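Local coordinates for putative sugar binding protein (Bacteroides vulgatus ATCC 8482, PDB 3KEZ) that probably binds glycans at the outer membrane for nutrient uptake, as a calcium-containing member of the SusD family, at residues 212-226 and 337-351. Residues are numbered along the deposited sequence; the frame is centred on the assembly and turned at random.
Sequences YNEALTMAENAIKGA and LSEAYLNAAEAAVQT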
ATOM      1  N   TYR A 212       8.849  16.675  -4.685  1.00 10.91           N
ATOM      2  CA  TYR A 212       7.528  17.209  -4.392  1.00 13.00           C
ATOM      3  C   TYR A 212       6.818  17.822  -5.557  1.00 10.91           C
ATOM      4  O   TYR A 212       5.608  17.661  -5.661  1.00 11.20           O
ATOM      5  CB  TYR A 212       7.593  18.190  -3.242  1.00 11.34           C
ATOM      6  CG  TYR A 212       8.048  17.482  -2.020  1.00 11.13           C
ATOM      7  CD1 TYR A 212       7.248  16.506  -1.426  1.00 16.42           C
ATOM      8  CD2 TYR A 212       9.286  17.748  -1.461  1.00 16.50           C
ATOM      9  CE1 TYR A 212       7.661  15.836  -0.330  1.00 11.02           C
ATOM     10  CE2 TYR A 212       9.708  17.077  -0.340  1.00 11.95           C
ATOM     11  CZ  TYR A 212       8.900  16.131   0.219  1.00 18.00           C
ATOM     12  OH  TYR A 212       9.361  15.437   1.303  1.00 12.30           O
ATOM     13  N   ASN A 213       7.544  18.523  -6.427  1.00 10.44           N
ATOM     14  CA  ASN A 213       6.905  19.031  -7.660  1.00  9.84           C
ATOM     15  C   ASN A 213       6.294  17.936  -8.514  1.00  8.84           C
ATOM     16  O   ASN A 213       5.199  18.096  -9.054  1.00  9.96           O
ATOM     17  CB  ASN A 213       7.871  19.829  -8.504  1.00 10.54           C
ATOM     18  CG  ASN A 213       8.429  21.025  -7.777  1.00 14.18           C
ATOM     19  OD1 ASN A 213       7.696  21.779  -7.112  1.00 17.20           O
ATOM     20  ND2 ASN A 213       9.726  21.232  -7.927  1.00 20.17           N
ATOM     21  N   GLU A 214       7.042  16.854  -8.694  1.00  8.48           N
ATOM     22  CA  GLU A 214       6.611  15.725  -9.490  1.00 11.40           C
ATOM     23  C   GLU A 214       5.489  14.960  -8.738  1.00 14.69           C
ATOM     24  O   GLU A 214       4.507  14.519  -9.360  1.00 14.92           O
ATOM     25  CB  GLU A 214       7.818  14.804  -9.755  1.00 12.94           C
ATOM     26  CG  GLU A 214       8.911  15.436 -10.642  1.00 16.74           C
ATOM     27  CD  GLU A 214       9.959  16.304  -9.898  1.00 19.72           C
ATOM     28  OE1 GLU A 214       9.856  16.592  -8.663  1.00 21.87           O
ATOM     29  OE2 GLU A 214      10.917  16.739 -10.585  1.00 32.20           O
ATOM     30  N   ALA A 215       5.625  14.804  -7.418  1.00 10.96           N
ATOM     31  CA  ALA A 215       4.541  14.232  -6.623  1.00 10.78           C
ATOM     32  C   ALA A 215       3.231  15.026  -6.874  1.00 11.73           C
ATOM     33  O   ALA A 215       2.177  14.443  -7.108  1.00  9.23           O
ATOM     34  CB  ALA A 215       4.856  14.244  -5.176  1.00 10.37           C
ATOM     35  N   LEU A 216       3.323  16.356  -6.827  1.00 10.55           N
ATOM     36  CA  LEU A 216       2.143  17.203  -6.925  1.00  9.55           C
ATOM     37  C   LEU A 216       1.491  17.101  -8.273  1.00 11.88           C
ATOM     38  O   LEU A 216       0.258  16.942  -8.374  1.00 12.08           O
ATOM     39  CB  LEU A 216       2.494  18.652  -6.677  1.00 11.33           C
ATOM     40  CG  LEU A 216       1.308  19.627  -6.717  1.00  7.01           C
ATOM     41  CD1 LEU A 216       0.260  19.304  -5.645  1.00  8.60           C
ATOM     42  CD2 LEU A 216       1.830  21.068  -6.511  1.00  7.91           C
ATOM     43  N   THR A 217       2.307  17.161  -9.325  1.00 13.00           N
ATOM     44  CA  THR A 217       1.781  17.050 -10.681  1.00 12.66           C
ATOM     45  C   THR A 217       1.059  15.745 -10.881  1.00 11.76           C
ATOM     46  O   THR A 217      -0.052  15.715 -11.464  1.00  9.45           O
ATOM     47  CB  THR A 217       2.873  17.207 -11.742  1.00 15.15           C
ATOM     48  OG1 THR A 217       3.435  18.500 -11.565  1.00 15.05           O
ATOM     49  CG2 THR A 217       2.300  17.055 -13.216  1.00 16.72           C
HETATM   50  N   MSE A 218       1.668  14.663 -10.427  1.00 11.42           N
HETATM   51  CA  MSE A 218       1.050  13.343 -10.667  1.00 12.57           C
HETATM   52  C   MSE A 218      -0.253  13.173  -9.837  1.00 11.52           C
HETATM   53  O   MSE A 218      -1.229  12.602 -10.351  1.00  9.90           O
HETATM   54  CB  MSE A 218       2.001  12.178 -10.378  1.00  8.19           C
HETATM   55  CG  MSE A 218       3.048  11.920 -11.411  1.00 13.89           C
HETATM   56 SE   MSE A 218       2.254  11.287 -13.079  0.75 12.20          SE
HETATM   57  CE  MSE A 218       3.794  11.636 -14.180  1.00 17.05           C
ATOM     58  N   ALA A 219      -0.262  13.635  -8.579  1.00 10.73           N
ATOM     59  CA  ALA A 219      -1.480  13.531  -7.742  1.00 10.42           C
ATOM     60  C   ALA A 219      -2.623  14.356  -8.316  1.00  9.27           C
ATOM     61  O   ALA A 219      -3.778  13.870  -8.432  1.00 10.86           O
ATOM     62  CB  ALA A 219      -1.185  13.914  -6.295  1.00  7.81           C
ATOM     63  N   GLU A 220      -2.309  15.576  -8.752  1.00 11.55           N
ATOM     64  CA  GLU A 220      -3.313  16.450  -9.317  1.00 10.99           C
ATOM     65  C   GLU A 220      -3.889  15.877 -10.614  1.00 14.97           C
ATOM     66  O   GLU A 220      -5.079  15.973 -10.841  1.00 13.86           O
ATOM     67  CB  GLU A 220      -2.774  17.876  -9.572  1.00 13.97           C
ATOM     68  CG  GLU A 220      -2.542  18.646  -8.301  1.00 10.54           C
ATOM     69  CD  GLU A 220      -2.438  20.177  -8.524  1.00 15.15           C
ATOM     70  OE1 GLU A 220      -1.334  20.660  -8.838  1.00  9.45           O
ATOM     71  OE2 GLU A 220      -3.439  20.897  -8.308  1.00 12.71           O
ATOM     72  N   ASN A 221      -3.043  15.314 -11.461  1.00 12.64           N
ATOM     73  CA  ASN A 221      -3.512  14.727 -12.719  1.00 12.99           C
ATOM     74  C   ASN A 221      -4.271  13.423 -12.482  1.00 11.29           C
ATOM     75  O   ASN A 221      -5.244  13.143 -13.179  1.00  9.59           O
ATOM     76  CB  ASN A 221      -2.338  14.533 -13.693  1.00  9.85           C
ATOM     77  CG  ASN A 221      -1.813  15.866 -14.234  1.00 14.68           C
ATOM     78  OD1 ASN A 221      -2.571  16.820 -14.418  1.00 24.51           O
ATOM     79  ND2 ASN A 221      -0.545  15.913 -14.531  1.00 23.04           N
ATOM     80  N   ALA A 222      -3.856  12.661 -11.468  1.00  9.44           N
ATOM     81  CA  ALA A 222      -4.569  11.427 -11.094  1.00  9.33           C
ATOM     82  C   ALA A 222      -6.013  11.769 -10.726  1.00  9.38           C
ATOM     83  O   ALA A 222      -6.965  11.067 -11.133  1.00 11.22           O
ATOM     84  CB  ALA A 222      -3.905  10.741  -9.933  1.00  5.07           C
ATOM     85  N   ILE A 223      -6.175  12.837  -9.960  1.00 10.67           N
ATOM     86  CA  ILE A 223      -7.508  13.287  -9.521  1.00 11.51           C
ATOM     87  C   ILE A 223      -8.359  13.753 -10.692  1.00 10.23           C
ATOM     88  O   ILE A 223      -9.506  13.325 -10.825  1.00 13.50           O
ATOM     89  CB  ILE A 223      -7.435  14.421  -8.432  1.00 10.25           C
ATOM     90  CG1 ILE A 223      -6.825  13.904  -7.120  1.00 12.82           C
ATOM     91  CG2 ILE A 223      -8.848  15.045  -8.168  1.00 10.81           C
ATOM     92  CD1 ILE A 223      -6.244  15.026  -6.236  1.00 10.22           C
ATOM     93  N   LYS A 224      -7.804  14.640 -11.518  1.00 13.13           N
ATOM     94  CA  LYS A 224      -8.544  15.233 -12.635  0.50 11.69           C
ATOM     95  C   LYS A 224      -9.010  14.142 -13.609  1.00 11.36           C
ATOM     96  O   LYS A 224     -10.162  14.156 -14.068  1.00 10.93           O
ATOM     97  CB  LYS A 224      -7.701  16.305 -13.357  0.50 11.94           C
ATOM     98  CG  LYS A 224      -8.222  16.732 -14.739  0.50 13.60           C
ATOM     99  CD  LYS A 224      -7.569  18.015 -15.236  0.50 15.55           C
ATOM    100  CE  LYS A 224      -7.960  18.314 -16.691  0.50 17.57           C
ATOM    101  NZ  LYS A 224      -7.571  19.697 -17.096  0.50 16.80           N
ATOM    102  N   GLY A 225      -8.113  13.219 -13.921  1.00 13.58           N
ATOM    103  CA  GLY A 225      -8.433  12.104 -14.811  1.00 12.50           C
ATOM    104  C   GLY A 225      -9.440  11.111 -14.248  1.00  9.41           C
ATOM    105  O   GLY A 225     -10.388  10.727 -14.942  1.00  7.42           O
ATOM    106  N   ALA A 226      -9.232  10.680 -13.000  1.00  9.76           N
ATOM    107  CA  ALA A 226     -10.153   9.724 -12.356  1.00  9.61           C
ATOM    108  C   ALA A 226     -11.534  10.348 -12.242  1.00 12.73           C
ATOM    109  O   ALA A 226     -12.552   9.699 -12.547  1.00 13.45           O
ATOM    110  CB  ALA A 226      -9.673   9.293 -10.979  1.00  6.49           C
ATOM    111  N   LEU A 337      -8.731   7.055  -4.449  1.00 11.62           N
ATOM    112  CA  LEU A 337      -8.709   8.481  -4.786  1.00  9.19           C
ATOM    113  C   LEU A 337      -8.399   9.385  -3.592  1.00 10.68           C
ATOM    114  O   LEU A 337      -7.724  10.397  -3.765  1.00  9.22           O
ATOM    115  CB  LEU A 337     -10.004   8.930  -5.403  1.00  9.45           C
ATOM    116  CG  LEU A 337     -10.031  10.306  -6.042  1.00  7.99           C
ATOM    117  CD1 LEU A 337      -9.020  10.474  -7.234  1.00 11.79           C
ATOM    118  CD2 LEU A 337     -11.473  10.569  -6.531  1.00 12.81           C
ATOM    119  N   SER A 338      -8.849   9.004  -2.388  1.00  9.90           N
ATOM    120  CA  SER A 338      -8.545   9.754  -1.168  1.00  8.47           C
ATOM    121  C   SER A 338      -7.035   9.938  -0.987  1.00  8.72           C
ATOM    122  O   SER A 338      -6.608  10.987  -0.538  1.00  8.87           O
ATOM    123  CB  SER A 338      -9.144   9.074   0.089  1.00  9.17           C
ATOM    124  OG  SER A 338     -10.552   9.154   0.171  1.00  9.34           O
ATOM    125  N   GLU A 339      -6.233   8.916  -1.335  1.00 10.94           N
ATOM    126  CA  GLU A 339      -4.779   9.034  -1.244  1.00 12.11           C
ATOM    127  C   GLU A 339      -4.237  10.054  -2.268  1.00 11.49           C
ATOM    128  O   GLU A 339      -3.316  10.819  -1.921  1.00 11.75           O
ATOM    129  CB  GLU A 339      -4.012   7.699  -1.359  1.00 12.69           C
ATOM    130  CG  GLU A 339      -2.487   7.877  -1.073  1.00 10.51           C
ATOM    131  CD  GLU A 339      -1.610   6.763  -1.569  1.00  9.87           C
ATOM    132  OE1 GLU A 339      -2.152   5.714  -1.964  1.00 10.02           O
ATOM    133  OE2 GLU A 339      -0.350   6.908  -1.523  1.00 15.71           O
ATOM    134  N   ALA A 340      -4.764  10.091  -3.492  1.00 12.27           N
ATOM    135  CA  ALA A 340      -4.310  11.136  -4.418  1.00 11.08           C
ATOM    136  C   ALA A 340      -4.537  12.501  -3.801  1.00 12.07           C
ATOM    137  O   ALA A 340      -3.640  13.335  -3.880  1.00 15.16           O
ATOM    138  CB  ALA A 340      -4.922  11.050  -5.817  1.00  6.27           C
ATOM    139  N   TYR A 341      -5.684  12.729  -3.154  1.00  9.14           N
ATOM    140  CA  TYR A 341      -5.933  14.027  -2.498  1.00  8.89           C
ATOM    141  C   TYR A 341      -4.878  14.328  -1.419  1.00 10.48           C
ATOM    142  O   TYR A 341      -4.361  15.430  -1.359  1.00  9.07           O
ATOM    143  CB  TYR A 341      -7.329  14.104  -1.891  1.00  7.98           C
ATOM    144  CG  TYR A 341      -8.378  14.551  -2.865  1.00  8.39           C
ATOM    145  CD1 TYR A 341      -8.915  13.655  -3.795  1.00 12.28           C
ATOM    146  CD2 TYR A 341      -8.870  15.842  -2.835  1.00 11.89           C
ATOM    147  CE1 TYR A 341      -9.860  14.080  -4.729  1.00 12.33           C
ATOM    148  CE2 TYR A 341      -9.829  16.268  -3.725  1.00 14.65           C
ATOM    149  CZ  TYR A 341     -10.314  15.385  -4.681  1.00 11.55           C
ATOM    150  OH  TYR A 341     -11.276  15.794  -5.570  1.00  8.89           O
ATOM    151  N   LEU A 342      -4.605  13.352  -0.554  1.00 10.04           N
ATOM    152  CA  LEU A 342      -3.618  13.510   0.521  1.00 11.57           C
ATOM    153  C   LEU A 342      -2.193  13.671   0.005  1.00  9.36           C
ATOM    154  O   LEU A 342      -1.390  14.431   0.592  1.00  8.64           O
ATOM    155  CB  LEU A 342      -3.698  12.346   1.510  1.00  9.73           C
ATOM    156  CG  LEU A 342      -5.018  12.228   2.292  1.00 13.23           C
ATOM    157  CD1 LEU A 342      -5.280  10.768   2.687  1.00 12.93           C
ATOM    158  CD2 LEU A 342      -4.985  13.226   3.513  1.00  9.73           C
ATOM    159  N   ASN A 343      -1.856  12.962  -1.067  1.00  9.35           N
ATOM    160  CA  ASN A 343      -0.565  13.173  -1.727  1.00  9.01           C
ATOM    161  C   ASN A 343      -0.429  14.582  -2.296  1.00 10.62           C
ATOM    162  O   ASN A 343       0.592  15.214  -2.081  1.00  8.38           O
ATOM    163  CB  ASN A 343      -0.350  12.098  -2.807  1.00  9.21           C
ATOM    164  CG  ASN A 343      -0.186  10.703  -2.215  1.00 11.76           C
ATOM    165  OD1 ASN A 343      -0.135  10.527  -0.970  1.00 10.86           O
ATOM    166  ND2 ASN A 343      -0.089   9.691  -3.100  1.00 10.11           N
ATOM    167  N   ALA A 344      -1.466  15.099  -2.974  1.00  8.00           N
ATOM    168  CA  ALA A 344      -1.451  16.465  -3.486  1.00  9.34           C
ATOM    169  C   ALA A 344      -1.334  17.482  -2.359  1.00  8.97           C
ATOM    170  O   ALA A 344      -0.569  18.429  -2.467  1.00  9.67           O
ATOM    171  CB  ALA A 344      -2.695  16.762  -4.345  1.00  4.20           C
ATOM    172  N   ALA A 345      -2.014  17.222  -1.235  1.00 12.72           N
ATOM    173  CA  ALA A 345      -1.953  18.116  -0.081  1.00 12.27           C
ATOM    174  C   ALA A 345      -0.551  18.194   0.496  1.00 11.35           C
ATOM    175  O   ALA A 345      -0.027  19.290   0.719  1.00 11.14           O
ATOM    176  CB  ALA A 345      -2.946  17.703   0.980  1.00  9.54           C
ATOM    177  N   GLU A 346       0.063  17.038   0.690  1.00 11.33           N
ATOM    178  CA  GLU A 346       1.427  16.962   1.189  1.00 13.39           C
ATOM    179  C   GLU A 346       2.430  17.670   0.256  1.00 10.74           C
ATOM    180  O   GLU A 346       3.205  18.522   0.693  1.00  8.42           O
ATOM    181  CB  GLU A 346       1.841  15.509   1.445  1.00 12.70           C
ATOM    182  CG  GLU A 346       3.255  15.390   1.991  1.00 11.99           C
ATOM    183  CD  GLU A 346       3.704  13.945   2.303  1.00 12.25           C
ATOM    184  OE1 GLU A 346       2.873  13.052   2.563  1.00 12.19           O
ATOM    185  OE2 GLU A 346       4.929  13.713   2.290  1.00 11.84           O
ATOM    186  N   ALA A 347       2.352  17.365  -1.035  1.00 12.24           N
ATOM    187  CA  ALA A 347       3.252  17.968  -2.019  1.00 12.43           C
ATOM    188  C   ALA A 347       3.036  19.487  -2.123  1.00 11.36           C
ATOM    189  O   ALA A 347       3.992  20.224  -2.326  1.00 14.14           O
ATOM    190  CB  ALA A 347       3.076  17.308  -3.392  1.00  8.44           C
ATOM    191  N   ALA A 348       1.789  19.946  -1.984  1.00  8.16           N
ATOM    192  CA  ALA A 348       1.493  21.375  -1.946  1.00  7.98           C
ATOM    193  C   ALA A 348       2.183  22.050  -0.748  1.00  9.25           C
ATOM    194  O   ALA A 348       2.822  23.113  -0.905  1.00 10.77           O
ATOM    195  CB  ALA A 348      -0.018  21.623  -1.900  1.00  7.06           C
ATOM    196  N   VAL A 349       2.074  21.436   0.424  1.00  6.85           N
ATOM    197  CA  VAL A 349       2.713  21.976   1.629  1.00  7.98           C
ATOM    198  C   VAL A 349       4.204  22.056   1.393  1.00  8.78           C
ATOM    199  O   VAL A 349       4.836  23.098   1.620  1.00 10.77           O
ATOM    200  CB  VAL A 349       2.449  21.089   2.855  1.00  8.01           C
ATOM    201  CG1 VAL A 349       3.441  21.490   4.036  1.00 10.90           C
ATOM    202  CG2 VAL A 349       0.982  21.243   3.286  1.00  8.67           C
ATOM    203  N   GLN A 350       4.771  20.957   0.897  1.00  9.70           N
ATOM    204  CA  GLN A 350       6.204  20.849   0.738  1.00 10.88           C
ATOM    205  C   GLN A 350       6.757  21.750  -0.373  1.00 13.31           C
ATOM    206  O   GLN A 350       7.934  22.045  -0.366  1.00 16.22           O
ATOM    207  CB  GLN A 350       6.634  19.389   0.598  1.00 11.19           C
ATOM    208  CG  GLN A 350       6.314  18.537   1.785  1.00 13.82           C
ATOM    209  CD  GLN A 350       7.268  18.763   2.969  1.00 17.19           C
ATOM    210  OE1 GLN A 350       7.474  19.880   3.395  1.00 25.25           O
ATOM    211  NE2 GLN A 350       7.840  17.703   3.478  1.00 15.18           N
ATOM    212  N   THR A 351       5.907  22.242  -1.283  1.00 12.96           N
ATOM    213  CA  THR A 351       6.329  23.211  -2.294  1.00 13.14           C
ATOM    214  C   THR A 351       5.878  24.646  -1.986  1.00 12.43           C
ATOM    215  O   THR A 351       6.060  25.547  -2.789  1.00 11.66           O
ATOM    216  CB  THR A 351       5.818  22.803  -3.672  1.00 14.27           C
ATOM    217  OG1 THR A 351       4.402  22.648  -3.639  1.00 14.70           O
ATOM    218  CG2 THR A 351       6.465  21.469  -4.128  1.00 11.53           C
TER
HETATM  219  O   HOH W   1       7.088  14.867   2.933  1.00 11.07           O
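Ile-223 drives its side chain as a knob into the hole made by Leu-337, Ala-340, Tyr-341 and Ala-344. Its CG1, held anti to the carbonyl carbon (chi1 -66°), carries CD1 over a face of the Tyr-341 ring, 4.0 Å from the centroid and offset toward the rim, while CG2 lies against CE1 and OH; that hydroxyl is hydrogen-bonded to Glu-227. Between here and the other end, small residues bring the backbones together: Ala-219 CB presses on Ala-340 O at 3.5 Å, and Ala-344 answers as a knob among Leu-216, Ala-219, Glu-220 and Ile-223. The helices run roughly antiparallel (147°), the axes of the two segments coming within 8.2 Å at their closest. Such alanine-lined helix pairing is consistent with the TPR-like helical scaffold of SusD proteins; helix 195-209 touches Ala-215, Ala-222 and Asn-343, and helix 354-368 meets Ile-223 and Ala-344. The wetter end is built differently. Ala-347 CB still abuts Tyr-212 O at 3.4 Å, but the chain of Gln-350 crosses one face of the Tyr-212 ring obliquely, its CB 3.5 Å from the ring centroid in a CH-pi contact, its amide plane turned 52° from the ring. Beyond the ring, one water accepts from Tyr-212 OH (2.9 Å) and Gln-350 NE2 and donates to Glu-346 OE2, a carboxylate oxygen also salt-bridged to Arg-404. With an alanine in place of Tyr-212, the methylenes of Gln-350 would probably lose their aromatic cover and the water one of its donors. At the partly exposed margin, Thr-351 CG2 rests 3.6 Å from Tyr-212 CB, while its OG1 turns back to donate to Ala-347 O at 2.8 Å.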